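Local atomic coordinates of putative exported protein (Bordetella pertussis, PDB entry 2DVZ), a protein that probably serves as a periplasmic solute receptor of the tripartite tricarboxylate transporter type, binding glutamate for uptake into the cell. Residues A[88-91]-A[92-96]; A[251-254]-A[255-258]; A[284-288]-A[289-293]; A[296-299]-A[300-303]. All coordinates share one frame; numbering follows the deposited sequence.

Contact 1 (A[88-91]-A[92-96])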
ATOM      1  N   ALA A  88       6.676  -7.694   2.699  1.00 15.90           N
ATOM      2  CA  ALA A  88       7.804  -7.230   3.510  1.00 16.90           C
ATOM      3  C   ALA A  88       7.512  -7.134   5.011  1.00 17.39           C
ATOM      4  O   ALA A  88       8.263  -7.668   5.827  1.00 17.72           O
ATOM      5  CB  ALA A  88       8.287  -5.856   2.978  1.00 16.08           C
ATOM      6  N   VAL A  89       6.440  -6.429   5.379  1.00 18.23           N
ATOM      7  CA  VAL A  89       6.217  -6.100   6.790  1.00 17.79           C
ATOM      8  C   VAL A  89       5.587  -7.264   7.548  1.00 18.22           C
ATOM      9  O   VAL A  89       5.996  -7.559   8.664  1.00 18.56           O
ATOM     10  CB  VAL A  89       5.395  -4.776   6.996  1.00 17.35           C
ATOM     11  CG1 VAL A  89       5.427  -4.333   8.472  1.00 15.44           C
ATOM     12  CG2 VAL A  89       5.901  -3.667   6.107  1.00 15.63           C
ATOM     13  N   ASN A  90       4.586  -7.908   6.967  1.00 18.54           N
ATOM     14  CA  ASN A  90       4.004  -9.094   7.610  1.00 19.65           C
ATOM     15  C   ASN A  90       4.983 -10.210   7.959  1.00 20.39           C
ATOM     16  O   ASN A  90       4.930 -10.747   9.066  1.00 20.67           O
ATOM     17  CB  ASN A  90       2.839  -9.652   6.810  1.00 19.38           C
ATOM     18  CG  ASN A  90       1.559  -9.617   7.588  1.00 20.11           C
ATOM     19  OD1 ASN A  90       1.450 -10.246   8.638  1.00 22.04           O
ATOM     20  ND2 ASN A  90       0.580  -8.888   7.090  1.00 20.74           N
ATOM     21  N   PRO A  91       5.828 -10.613   6.985  1.00 21.15           N
ATOM     22  CA  PRO A  91       7.000 -11.437   7.213  1.00 21.19           C
ATOM     23  C   PRO A  91       7.843 -10.987   8.400  1.00 21.06           C
ATOM     24  O   PRO A  91       8.234 -11.829   9.193  1.00 21.36           O
ATOM     25  CB  PRO A  91       7.771 -11.275   5.896  1.00 21.58           C
ATOM     26  CG  PRO A  91       6.713 -11.163   4.899  1.00 20.94           C
ATOM     27  CD  PRO A  91       5.637 -10.360   5.536  1.00 20.98           C
ATOM     28  N   ALA A  92       8.123  -9.686   8.516  1.00 20.59           N
ATOM     29  CA  ALA A  92       8.949  -9.156   9.607  1.00 20.40           C
ATOM     30  C   ALA A  92       8.193  -9.091  10.956  1.00 20.96           C
ATOM     31  O   ALA A  92       8.800  -9.254  12.027  1.00 21.83           O
ATOM     32  CB  ALA A  92       9.551  -7.783   9.231  1.00 19.49           C
ATOM     33  N   CYS A  93       6.877  -8.880  10.888  1.00 20.73           N
ATOM     34  CA  CYS A  93       6.006  -8.799  12.053  1.00 21.60           C
ATOM     35  C   CYS A  93       5.713 -10.181  12.662  1.00 23.09           C
ATOM     36  O   CYS A  93       5.551 -10.310  13.895  1.00 23.47           O
ATOM     37  CB  CYS A  93       4.684  -8.140  11.644  1.00 21.17           C
ATOM     38  SG  CYS A  93       3.489  -7.756  12.976  1.00 19.35           S
ATOM     39  N   ARG A  94       5.614 -11.204  11.799  1.00 23.47           N
ATOM     40  CA  ARG A  94       5.253 -12.553  12.231  1.00 23.71           C
ATOM     41  C   ARG A  94       6.233 -13.588  11.679  1.00 24.51           C
ATOM     42  O   ARG A  94       5.821 -14.451  10.898  1.00 24.35           O
ATOM     43  CB  ARG A  94       3.853 -12.901  11.745  1.00 23.72           C
ATOM     44  CG  ARG A  94       2.729 -12.168  12.421  1.00 23.78           C
ATOM     45  CD  ARG A  94       1.456 -12.412  11.636  1.00 27.29           C
ATOM     46  NE  ARG A  94       0.987 -13.792  11.757  1.00 27.76           N
ATOM     47  CZ  ARG A  94      -0.145 -14.276  11.256  1.00 28.74           C
ATOM     48  NH1 ARG A  94      -0.961 -13.502  10.544  1.00 28.16           N
ATOM     49  NH2 ARG A  94      -0.457 -15.564  11.463  1.00 28.86           N
ATOM     50  N   PRO A  95       7.518 -13.516  12.097  1.00 25.47           N
ATOM     51  CA  PRO A  95       8.616 -14.286  11.500  1.00 26.67           C
ATOM     52  C   PRO A  95       8.598 -15.828  11.700  1.00 28.30           C
ATOM     53  O   PRO A  95       9.371 -16.528  11.019  1.00 28.35           O
ATOM     54  CB  PRO A  95       9.856 -13.692  12.167  1.00 26.66           C
ATOM     55  CG  PRO A  95       9.386 -13.124  13.453  1.00 25.75           C
ATOM     56  CD  PRO A  95       7.989 -12.681  13.228  1.00 25.54           C
ATOM     57  N   LYS A  96       7.736 -16.346  12.590  1.00 29.20           N
ATOM     58  CA  LYS A  96       7.753 -17.775  12.925  1.00 30.42           C
ATOM     59  C   LYS A  96       6.459 -18.411  12.485  1.00 30.72           C
ATOM     60  O   LYS A  96       6.417 -19.599  12.224  1.00 31.80           O
ATOM     61  CB  LYS A  96       7.935 -18.050  14.451  1.00 30.61           C
ATOM     62  CG  LYS A  96       9.202 -17.516  15.125  1.00 31.92           C
ATOM     63  CD  LYS A  96      10.452 -17.722  14.263  1.00 34.99           C
ATOM     64  CE  LYS A  96      11.591 -16.748  14.646  1.00 36.88           C
ATOM     65  NZ  LYS A  96      12.673 -16.632  13.590  1.00 36.68           N
TER
HETATM   66  O   HOH W   1      -0.964 -10.742  10.636  1.00 19.89           O
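The C-terminal end of helix 84-93, which begins at the glutamate pocket with Val84 and Ser85, is closed here by a last turn that carries one half of a disulfide. Cys93 N donates to Val89 O at 2.7 Å, and Arg94 N reaches Asn90 O at 2.9 Å. The bond one step earlier, from Ala92 N to Ala88 O, is weak at 3.4 Å. Pro91, whose ring nitrogen has no hydrogen to give to the preceding turn, marks a kink, and Arg94 is the first residue to leave helical angles. With SG anti to its own backbone N (chi1 -173°), Cys93 lays CB 3.3 Å from Val89 O and sends the sulfur to Cys152, tying the helix end to the chain just before helix 154-166. On the same turn Asn90 and Arg94 run side by side in one direction, amide and guanidinium planes 62° apart, with Asn90 OD1 lying obliquely to the guanidinium. They do not bond directly: a water donates to Asn90 OD1 and accepts from Arg94 NH1 at 2.8 Å. Each group has a second partner: Asn90 ND2 donates to Ala60 O, and Arg94 NE is in a salt bridge with Asp97. Ala92 turns its methyl to helix 288-307, where it meets Ala302 and Gln303. Just past the helix end, Pro95 CA makes a CA-H...O contact of 3.4 Å with Pro91 O.

Contact 2 (A[251-254]-A[255-258]); sequences TPMD and VVNK
Val255 and Thr251 meet methyl to methyl: Val255 CG1 lies 3.3 Å from Thr251 CG2, tighter than usual van der Waals contact, and the two side chains cross at about a right angle. The threonine methyl gets there by standing anti to its own N, while OG1, turned beside that N (chi1 -58°), bonds back to the carbonyl of Pro248. Val255 N makes a weak bond to Pro252 O. Val256 N uses the same oxygen far more directly, with an N-H...O angle of 171° at 3.2 Å. Pro252 thus occupies the N-cap position of helix 253-267, and its carbonyl takes the first full turn bond of that helix. Val256 CG1 lies 4.2 Å from CE of selenomethionine Met253, whose chain, bent at chi2 and chi3, folds back over the turn. Asn257 N follows with a nearly straight bond of 2.8 Å to Met253 O. Lys258 N then takes Asp254 O, and its side chain, extended beyond CG, returns along the helix surface to the Asp254 carboxylate. NZ sits 2.8 Å from OD2 on the syn lone pair, with a weak second bond to OD1, a forked i to i+4 salt bridge.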
ATOM      1  N   THR A 251       3.878 -20.921 -11.787  1.00 18.15           N
ATOM      2  CA  THR A 251       3.023 -20.491 -12.892  1.00 17.61           C
ATOM      3  C   THR A 251       3.934 -20.319 -14.122  1.00 17.53           C
ATOM      4  O   THR A 251       5.024 -19.724 -14.030  1.00 17.47           O
ATOM      5  CB  THR A 251       2.200 -19.207 -12.512  1.00 18.15           C
ATOM      6  OG1 THR A 251       1.402 -19.472 -11.340  1.00 18.67           O
ATOM      7  CG2 THR A 251       1.284 -18.751 -13.612  1.00 16.27           C
ATOM      8  N   PRO A 252       3.544 -20.928 -15.255  1.00 17.46           N
ATOM      9  CA  PRO A 252       4.388 -20.919 -16.472  1.00 16.79           C
ATOM     10  C   PRO A 252       4.733 -19.500 -16.932  1.00 16.91           C
ATOM     11  O   PRO A 252       3.931 -18.554 -16.746  1.00 17.36           O
ATOM     12  CB  PRO A 252       3.492 -21.568 -17.514  1.00 16.76           C
ATOM     13  CG  PRO A 252       2.537 -22.447 -16.702  1.00 18.15           C
ATOM     14  CD  PRO A 252       2.273 -21.658 -15.452  1.00 17.12           C
HETATM   15  N   MSE A 253       5.909 -19.359 -17.529  1.00 16.31           N
HETATM   16  CA  MSE A 253       6.394 -18.066 -18.034  1.00 17.31           C
HETATM   17  C   MSE A 253       5.503 -17.506 -19.129  1.00 16.42           C
HETATM   18  O   MSE A 253       5.351 -16.300 -19.237  1.00 15.62           O
HETATM   19  CB  MSE A 253       7.872 -18.154 -18.520  1.00 17.69           C
HETATM   20  CG  MSE A 253       8.875 -18.415 -17.387  1.00 20.99           C
HETATM   21 SE   MSE A 253       8.744 -17.084 -15.898  1.00 29.78          SE
HETATM   22  CE  MSE A 253       9.141 -15.413 -16.894  1.00 27.90           C
ATOM     23  N   ASP A 254       4.914 -18.400 -19.920  1.00 16.84           N
ATOM     24  CA  ASP A 254       3.900 -18.028 -20.907  1.00 17.58           C
ATOM     25  C   ASP A 254       2.816 -17.167 -20.281  1.00 17.16           C
ATOM     26  O   ASP A 254       2.474 -16.123 -20.820  1.00 17.76           O
ATOM     27  CB  ASP A 254       3.246 -19.258 -21.581  1.00 17.22           C
ATOM     28  CG  ASP A 254       2.174 -18.854 -22.603  1.00 20.16           C
ATOM     29  OD1 ASP A 254       2.519 -18.250 -23.663  1.00 20.68           O
ATOM     30  OD2 ASP A 254       0.967 -19.113 -22.341  1.00 24.02           O
ATOM     31  N   VAL A 255       2.297 -17.632 -19.147  1.00 16.97           N
ATOM     32  CA  VAL A 255       1.250 -16.957 -18.397  1.00 16.75           C
ATOM     33  C   VAL A 255       1.728 -15.589 -17.875  1.00 16.78           C
ATOM     34  O   VAL A 255       1.070 -14.583 -18.112  1.00 16.45           O
ATOM     35  CB  VAL A 255       0.746 -17.862 -17.210  1.00 17.19           C
ATOM     36  CG1 VAL A 255       0.022 -17.022 -16.121  1.00 16.35           C
ATOM     37  CG2 VAL A 255      -0.126 -19.010 -17.728  1.00 15.22           C
ATOM     38  N   VAL A 256       2.878 -15.595 -17.190  1.00 16.78           N
ATOM     39  CA  VAL A 256       3.581 -14.406 -16.686  1.00 16.77           C
ATOM     40  C   VAL A 256       3.776 -13.332 -17.765  1.00 17.29           C
ATOM     41  O   VAL A 256       3.419 -12.177 -17.570  1.00 17.32           O
ATOM     42  CB  VAL A 256       4.970 -14.781 -16.009  1.00 16.39           C
ATOM     43  CG1 VAL A 256       5.676 -13.567 -15.468  1.00 16.26           C
ATOM     44  CG2 VAL A 256       4.780 -15.766 -14.894  1.00 15.33           C
ATOM     45  N   ASN A 257       4.323 -13.723 -18.908  1.00 17.63           N
ATOM     46  CA  ASN A 257       4.556 -12.766 -19.997  1.00 17.18           C
ATOM     47  C   ASN A 257       3.274 -12.306 -20.650  1.00 16.70           C
ATOM     48  O   ASN A 257       3.199 -11.202 -21.123  1.00 16.92           O
ATOM     49  CB  ASN A 257       5.508 -13.347 -21.060  1.00 16.80           C
ATOM     50  CG  ASN A 257       6.891 -13.631 -20.514  1.00 16.44           C
ATOM     51  OD1 ASN A 257       7.503 -12.776 -19.872  1.00 17.14           O
ATOM     52  ND2 ASN A 257       7.404 -14.835 -20.783  1.00 15.83           N
ATOM     53  N   LYS A 258       2.274 -13.160 -20.716  1.00 16.79           N
ATOM     54  CA  LYS A 258       1.006 -12.711 -21.245  1.00 17.32           C
ATOM     55  C   LYS A 258       0.396 -11.626 -20.373  1.00 15.86           C
ATOM     56  O   LYS A 258      -0.016 -10.604 -20.878  1.00 15.43           O
ATOM     57  CB  LYS A 258       0.035 -13.882 -21.476  1.00 18.56           C
ATOM     58  CG  LYS A 258       0.190 -14.505 -22.858  1.00 22.41           C
ATOM     59  CD  LYS A 258      -0.644 -15.776 -22.966  1.00 26.75           C
ATOM     60  CE  LYS A 258      -0.538 -16.402 -24.335  1.00 29.63           C
ATOM     61  NZ  LYS A 258      -0.703 -17.890 -24.299  1.00 32.63           N
TER

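Contact 3 (A[284-288]-A[289-293]); sequences SGNTP and EEFAK
A capping box opens helix 288-307, with Thr287 at the N-cap and Glu290 three residues on, each answering the other's backbone N-H. Thr287 OG1 accepts from Glu290 N at 3.1 Å, and Glu290 OE2 accepts from Thr287 N at 2.9 Å (N-H...O angle 165°). The carboxylate oxygen is met on its anti side, 25° out of its plane. Thr287 OG1 stands between its own N and carbonyl carbon (chi1 63°), which brings it to Glu290 N; the glutamate chain, extended beyond CG, crosses the threonine obliquely and brings OE2 to Thr287 N. The cap follows the loop after strand 281-283 and starts the long C-terminal helix of this periplasmic binding protein fold. The backbone then settles into helical bonding, Phe291 N to Thr287 O at 2.9 Å and Ala292 N to Pro288 O at 2.9 Å. Asn286, just ahead of the cap, slides past Glu290 in the opposite direction, its CB 3.1 Å from OE2. The Asn286 and Phe291 side chains cross at about a right angle. The Asn286 amide is held at both ends: OD1 takes Asn111 N on strand 106-121, and ND2 donates to Glu294 OE1, further along the helix. Phe291 carries its ring away from the cap to an edge-to-face stack with Trp242, next in sequence to the glutamate-binding Tyr243.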
ATOM      1  N   SER A 284       4.609   1.843 -13.171  1.00 15.83           N
ATOM      2  CA  SER A 284       5.884   1.137 -13.318  1.00 15.90           C
ATOM      3  C   SER A 284       5.844   0.204 -14.578  1.00 15.87           C
ATOM      4  O   SER A 284       6.346   0.571 -15.638  1.00 14.86           O
ATOM      5  CB  SER A 284       6.195   0.381 -12.028  1.00 15.72           C
ATOM      6  OG  SER A 284       7.473  -0.212 -12.064  1.00 18.04           O
ATOM      7  N   GLY A 285       5.205  -0.968 -14.475  1.00 16.02           N
ATOM      8  CA  GLY A 285       5.140  -1.897 -15.591  1.00 15.88           C
ATOM      9  C   GLY A 285       6.532  -2.416 -15.910  1.00 16.00           C
ATOM     10  O   GLY A 285       6.870  -2.618 -17.080  1.00 15.98           O
ATOM     11  N   ASN A 286       7.325  -2.619 -14.851  1.00 16.14           N
ATOM     12  CA  ASN A 286       8.677  -3.168 -14.937  1.00 15.91           C
ATOM     13  C   ASN A 286       8.630  -4.695 -15.126  1.00 16.53           C
ATOM     14  O   ASN A 286       7.557  -5.286 -15.208  1.00 17.04           O
ATOM     15  CB  ASN A 286       9.489  -2.769 -13.704  1.00 14.96           C
ATOM     16  CG  ASN A 286       8.927  -3.356 -12.403  1.00 14.76           C
ATOM     17  OD1 ASN A 286       7.913  -4.033 -12.424  1.00 12.70           O
ATOM     18  ND2 ASN A 286       9.609  -3.114 -11.267  1.00 13.75           N
ATOM     19  N   THR A 287       9.789  -5.339 -15.182  1.00 17.07           N
ATOM     20  CA  THR A 287       9.846  -6.763 -15.487  1.00 17.12           C
ATOM     21  C   THR A 287       9.633  -7.554 -14.212  1.00 17.07           C
ATOM     22  O   THR A 287       9.813  -6.993 -13.115  1.00 17.30           O
ATOM     23  CB  THR A 287      11.188  -7.160 -16.120  1.00 16.44           C
ATOM     24  OG1 THR A 287      12.249  -6.905 -15.184  1.00 17.43           O
ATOM     25  CG2 THR A 287      11.430  -6.379 -17.386  1.00 16.54           C
ATOM     26  N   PRO A 288       9.255  -8.858 -14.345  1.00 16.83           N
ATOM     27  CA  PRO A 288       9.183  -9.746 -13.179  1.00 16.15           C
ATOM     28  C   PRO A 288      10.415  -9.623 -12.275  1.00 15.71           C
ATOM     29  O   PRO A 288      10.253  -9.502 -11.072  1.00 15.88           O
ATOM     30  CB  PRO A 288       9.082 -11.139 -13.813  1.00 15.41           C
ATOM     31  CG  PRO A 288       8.386 -10.889 -15.098  1.00 15.41           C
ATOM     32  CD  PRO A 288       8.845  -9.556 -15.583  1.00 16.00           C
ATOM     33  N   GLU A 289      11.616  -9.634 -12.858  1.00 15.52           N
ATOM     34  CA  GLU A 289      12.872  -9.569 -12.115  1.00 16.10           C
ATOM     35  C   GLU A 289      13.092  -8.225 -11.420  1.00 16.30           C
ATOM     36  O   GLU A 289      13.677  -8.150 -10.310  1.00 16.51           O
ATOM     37  CB  GLU A 289      14.093  -9.846 -13.021  1.00 15.80           C
ATOM     38  CG  GLU A 289      14.067 -11.148 -13.753  1.00 18.16           C
ATOM     39  CD  GLU A 289      13.346 -11.066 -15.097  1.00 19.96           C
ATOM     40  OE1 GLU A 289      12.489 -10.170 -15.289  1.00 19.40           O
ATOM     41  OE2 GLU A 289      13.652 -11.898 -15.980  1.00 21.35           O
ATOM     42  N   GLU A 290      12.672  -7.160 -12.081  1.00 16.75           N
ATOM     43  CA  GLU A 290      12.828  -5.826 -11.498  1.00 17.68           C
ATOM     44  C   GLU A 290      11.917  -5.712 -10.279  1.00 16.99           C
ATOM     45  O   GLU A 290      12.339  -5.193  -9.224  1.00 17.55           O
ATOM     46  CB  GLU A 290      12.569  -4.742 -12.557  1.00 17.48           C
ATOM     47  CG  GLU A 290      13.756  -4.540 -13.540  1.00 17.69           C
ATOM     48  CD  GLU A 290      13.361  -3.738 -14.787  1.00 19.94           C
ATOM     49  OE1 GLU A 290      14.250  -3.171 -15.464  1.00 24.24           O
ATOM     50  OE2 GLU A 290      12.149  -3.650 -15.099  1.00 21.89           O
ATOM     51  N   PHE A 291      10.697  -6.244 -10.408  1.00 16.08           N
ATOM     52  CA  PHE A 291       9.754  -6.296  -9.291  1.00 15.96           C
ATOM     53  C   PHE A 291      10.282  -7.170  -8.133  1.00 15.92           C
ATOM     54  O   PHE A 291      10.233  -6.757  -6.965  1.00 15.62           O
ATOM     55  CB  PHE A 291       8.369  -6.750  -9.781  1.00 15.55           C
ATOM     56  CG  PHE A 291       7.253  -6.561  -8.765  1.00 15.69           C
ATOM     57  CD1 PHE A 291       7.283  -5.490  -7.830  1.00 13.59           C
ATOM     58  CD2 PHE A 291       6.133  -7.418  -8.781  1.00 14.72           C
ATOM     59  CE1 PHE A 291       6.257  -5.303  -6.913  1.00 13.23           C
ATOM     60  CE2 PHE A 291       5.085  -7.240  -7.869  1.00 15.56           C
ATOM     61  CZ  PHE A 291       5.151  -6.166  -6.919  1.00 15.06           C
ATOM     62  N   ALA A 292      10.820  -8.351  -8.456  1.00 16.20           N
ATOM     63  CA  ALA A 292      11.385  -9.256  -7.424  1.00 16.67           C
ATOM     64  C   ALA A 292      12.482  -8.552  -6.633  1.00 17.45           C
ATOM     65  O   ALA A 292      12.646  -8.773  -5.425  1.00 17.57           O
ATOM     66  CB  ALA A 292      11.922 -10.560  -8.055  1.00 16.01           C
ATOM     67  N   LYS A 293      13.238  -7.705  -7.330  1.00 18.79           N
ATOM     68  CA  LYS A 293      14.315  -6.934  -6.711  1.00 20.21           C
ATOM     69  C   LYS A 293      13.739  -5.856  -5.742  1.00 18.97           C
ATOM     70  O   LYS A 293      14.248  -5.660  -4.645  1.00 19.05           O
ATOM     71  CB  LYS A 293      15.238  -6.341  -7.779  1.00 20.74           C
ATOM     72  CG  LYS A 293      16.294  -5.409  -7.167  1.00 23.62           C
ATOM     73  CD  LYS A 293      17.329  -4.860  -8.139  1.00 23.49           C
ATOM     74  CE  LYS A 293      18.374  -4.036  -7.349  1.00 27.53           C
ATOM     75  NZ  LYS A 293      19.356  -3.316  -8.264  1.00 31.91           N
TER

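Contact 4 (A[296-299]-A[300-303])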
ATOM      1  N   LYS A 296      12.383  -7.749  -2.635  1.00 20.36           N
ATOM      2  CA  LYS A 296      13.531  -8.084  -1.774  1.00 20.56           C
ATOM      3  C   LYS A 296      14.061  -6.853  -1.031  1.00 20.55           C
ATOM      4  O   LYS A 296      14.343  -6.906   0.178  1.00 20.47           O
ATOM      5  CB  LYS A 296      14.637  -8.691  -2.633  1.00 21.64           C
ATOM      6  CG  LYS A 296      15.901  -9.086  -1.902  1.00 23.82           C
ATOM      7  CD  LYS A 296      15.641 -10.306  -0.984  1.00 26.74           C
ATOM      8  CE  LYS A 296      16.886 -10.730  -0.165  1.00 27.67           C
ATOM      9  NZ  LYS A 296      18.152 -10.211  -0.798  1.00 29.92           N
ATOM     10  N   GLU A 297      14.183  -5.736  -1.743  1.00 20.14           N
ATOM     11  CA  GLU A 297      14.517  -4.462  -1.089  1.00 20.69           C
ATOM     12  C   GLU A 297      13.577  -4.146   0.053  1.00 20.31           C
ATOM     13  O   GLU A 297      14.036  -3.892   1.149  1.00 21.05           O
ATOM     14  CB  GLU A 297      14.537  -3.313  -2.076  1.00 20.35           C
ATOM     15  CG  GLU A 297      15.785  -3.323  -2.900  1.00 23.40           C
ATOM     16  CD  GLU A 297      15.687  -2.459  -4.156  1.00 28.29           C
ATOM     17  OE1 GLU A 297      14.572  -1.964  -4.512  1.00 28.23           O
ATOM     18  OE2 GLU A 297      16.765  -2.286  -4.782  1.00 31.28           O
ATOM     19  N   GLN A 298      12.272  -4.180  -0.181  1.00 19.93           N
ATOM     20  CA  GLN A 298      11.353  -3.832   0.885  1.00 19.90           C
ATOM     21  C   GLN A 298      11.436  -4.852   2.025  1.00 19.85           C
ATOM     22  O   GLN A 298      11.441  -4.479   3.168  1.00 19.31           O
ATOM     23  CB  GLN A 298       9.910  -3.683   0.379  1.00 19.22           C
ATOM     24  CG  GLN A 298       9.681  -2.519  -0.590  1.00 19.68           C
ATOM     25  CD  GLN A 298       9.891  -1.123   0.016  1.00 18.97           C
ATOM     26  OE1 GLN A 298       9.711  -0.898   1.210  1.00 21.56           O
ATOM     27  NE2 GLN A 298      10.224  -0.184  -0.826  1.00 17.67           N
ATOM     28  N   TYR A 299      11.463  -6.135   1.686  1.00 21.00           N
ATOM     29  CA  TYR A 299      11.603  -7.206   2.653  1.00 22.01           C
ATOM     30  C   TYR A 299      12.799  -6.990   3.554  1.00 22.51           C
ATOM     31  O   TYR A 299      12.679  -7.057   4.769  1.00 23.75           O
ATOM     32  CB  TYR A 299      11.749  -8.532   1.914  1.00 23.32           C
ATOM     33  CG  TYR A 299      11.857  -9.749   2.801  1.00 23.72           C
ATOM     34  CD1 TYR A 299      10.734 -10.521   3.087  1.00 24.05           C
ATOM     35  CD2 TYR A 299      13.090 -10.141   3.333  1.00 26.04           C
ATOM     36  CE1 TYR A 299      10.820 -11.661   3.904  1.00 25.49           C
ATOM     37  CE2 TYR A 299      13.197 -11.286   4.161  1.00 27.35           C
ATOM     38  CZ  TYR A 299      12.053 -12.035   4.426  1.00 26.06           C
ATOM     39  OH  TYR A 299      12.147 -13.146   5.221  1.00 27.19           O
ATOM     40  N   ASP A 300      13.956  -6.729   2.971  1.00 22.95           N
ATOM     41  CA  ASP A 300      15.163  -6.532   3.759  1.00 23.66           C
ATOM     42  C   ASP A 300      15.063  -5.317   4.635  1.00 24.23           C
ATOM     43  O   ASP A 300      15.482  -5.355   5.792  1.00 24.61           O
ATOM     44  CB  ASP A 300      16.408  -6.464   2.864  1.00 23.25           C
ATOM     45  CG  ASP A 300      16.754  -7.824   2.261  1.00 23.87           C
ATOM     46  OD1 ASP A 300      16.198  -8.856   2.732  1.00 24.19           O
ATOM     47  OD2 ASP A 300      17.584  -7.859   1.325  1.00 23.38           O
ATOM     48  N   TRP A 301      14.508  -4.240   4.085  1.00 24.45           N
ATOM     49  CA  TRP A 301      14.333  -3.028   4.855  1.00 25.39           C
ATOM     50  C   TRP A 301      13.399  -3.259   6.090  1.00 25.25           C
ATOM     51  O   TRP A 301      13.732  -2.827   7.184  1.00 24.15           O
ATOM     52  CB  TRP A 301      13.858  -1.906   3.940  1.00 26.24           C
ATOM     53  CG  TRP A 301      13.230  -0.781   4.660  1.00 28.24           C
ATOM     54  CD1 TRP A 301      13.870   0.307   5.217  1.00 29.07           C
ATOM     55  CD2 TRP A 301      11.833  -0.603   4.918  1.00 28.64           C
ATOM     56  NE1 TRP A 301      12.953   1.137   5.804  1.00 29.42           N
ATOM     57  CE2 TRP A 301      11.695   0.615   5.632  1.00 30.03           C
ATOM     58  CE3 TRP A 301      10.683  -1.352   4.617  1.00 28.75           C
ATOM     59  CZ2 TRP A 301      10.436   1.102   6.068  1.00 29.56           C
ATOM     60  CZ3 TRP A 301       9.429  -0.874   5.054  1.00 28.78           C
ATOM     61  CH2 TRP A 301       9.324   0.343   5.771  1.00 29.00           C
ATOM     62  N   ALA A 302      12.283  -3.972   5.913  1.00 25.14           N
ATOM     63  CA  ALA A 302      11.370  -4.283   7.024  1.00 26.66           C
ATOM     64  C   ALA A 302      12.019  -5.137   8.145  1.00 27.94           C
ATOM     65  O   ALA A 302      11.766  -4.913   9.335  1.00 27.23           O
ATOM     66  CB  ALA A 302      10.053  -4.932   6.520  1.00 25.18           C
ATOM     67  N   GLN A 303      12.853  -6.105   7.751  1.00 30.05           N
ATOM     68  CA  GLN A 303      13.652  -6.883   8.697  1.00 31.97           C
ATOM     69  C   GLN A 303      14.549  -5.921   9.460  1.00 33.33           C
ATOM     70  O   GLN A 303      14.570  -5.945  10.687  1.00 33.75           O
ATOM     71  CB  GLN A 303      14.526  -7.928   7.985  1.00 32.11           C
ATOM     72  CG  GLN A 303      13.791  -8.963   7.170  1.00 33.42           C
ATOM     73  CD  GLN A 303      13.194 -10.073   8.025  1.00 35.58           C
ATOM     74  OE1 GLN A 303      13.931 -10.723   8.781  1.00 37.89           O
ATOM     75  NE2 GLN A 303      11.859 -10.308   7.909  1.00 31.67           N
TER
HETATM   76  O   HOH W   2      10.659  -8.666   5.992  1.00 18.99           O
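Tyr299 holds its ring anti to the backbone N (chi1 -178°), while Gln303 leaves beside its own N and bends at chi2, which lays its amide almost parallel to the ring, the planes 7° apart. Both belong to a turn in the second half of helix 288-307, where the ring also meets Pro91 of helix 84-93. Gln303 CG lies 3.8 Å from Tyr299 CE2, and NE2 comes within 3.9 Å of Tyr299 CZ. A water joins the pair, donating to Tyr299 O and accepting from Gln303 NE2 at 2.8 Å; its oxygen sits 3.4 Å above the ring plane, over the centre. Gln303 OE1 is taken by Lys307 NZ, one turn on, so the two ends of the amide have separate partners. Tyr299 O thus serves two donors, this water and Gln303 N. At the ring edge, in plane, comes Asp300 OD1, with the carboxylate turned 70° to the ring. Its other oxygen faces Lys296, whose chain, bent at chi2 and chi4, brings NZ round to a long salt bridge with a weak hydrogen bond. Asp300 N donates to Lys296 O at 2.8 Å, the i to i+4 bond of the same turn. On another flank Gln298 and Trp301 run side by side, their amide and indole planes steeply inclined. Gln298 O lies at the indole edge, in its plane, whereas Gln298 OE1 lies off the indole plane, 3.6 Å from Trp301 CE3.

Along the chain the four contacts follow one another without overlap. Contacts 3 and 4 share helix 288-307, its capped start and a middle turn, with centres 15 Å apart. Contact 4 packs against contact 1, the end of helix 84-93, at a centre distance of 10 Å; Ala88 CB lies 3.4 Å from Tyr299 N there. At its other end the long helix meets helix 253-267: Val256 CG1 of contact 2 touches Pro288 CG of contact 3 at 3.8 Å. Contacts 1 and 2, 28 Å between centres, do not touch. Helix 288-307 therefore bridges helix 253-267 and helix 84-93, whose N-terminal end contributes to the glutamate pocket.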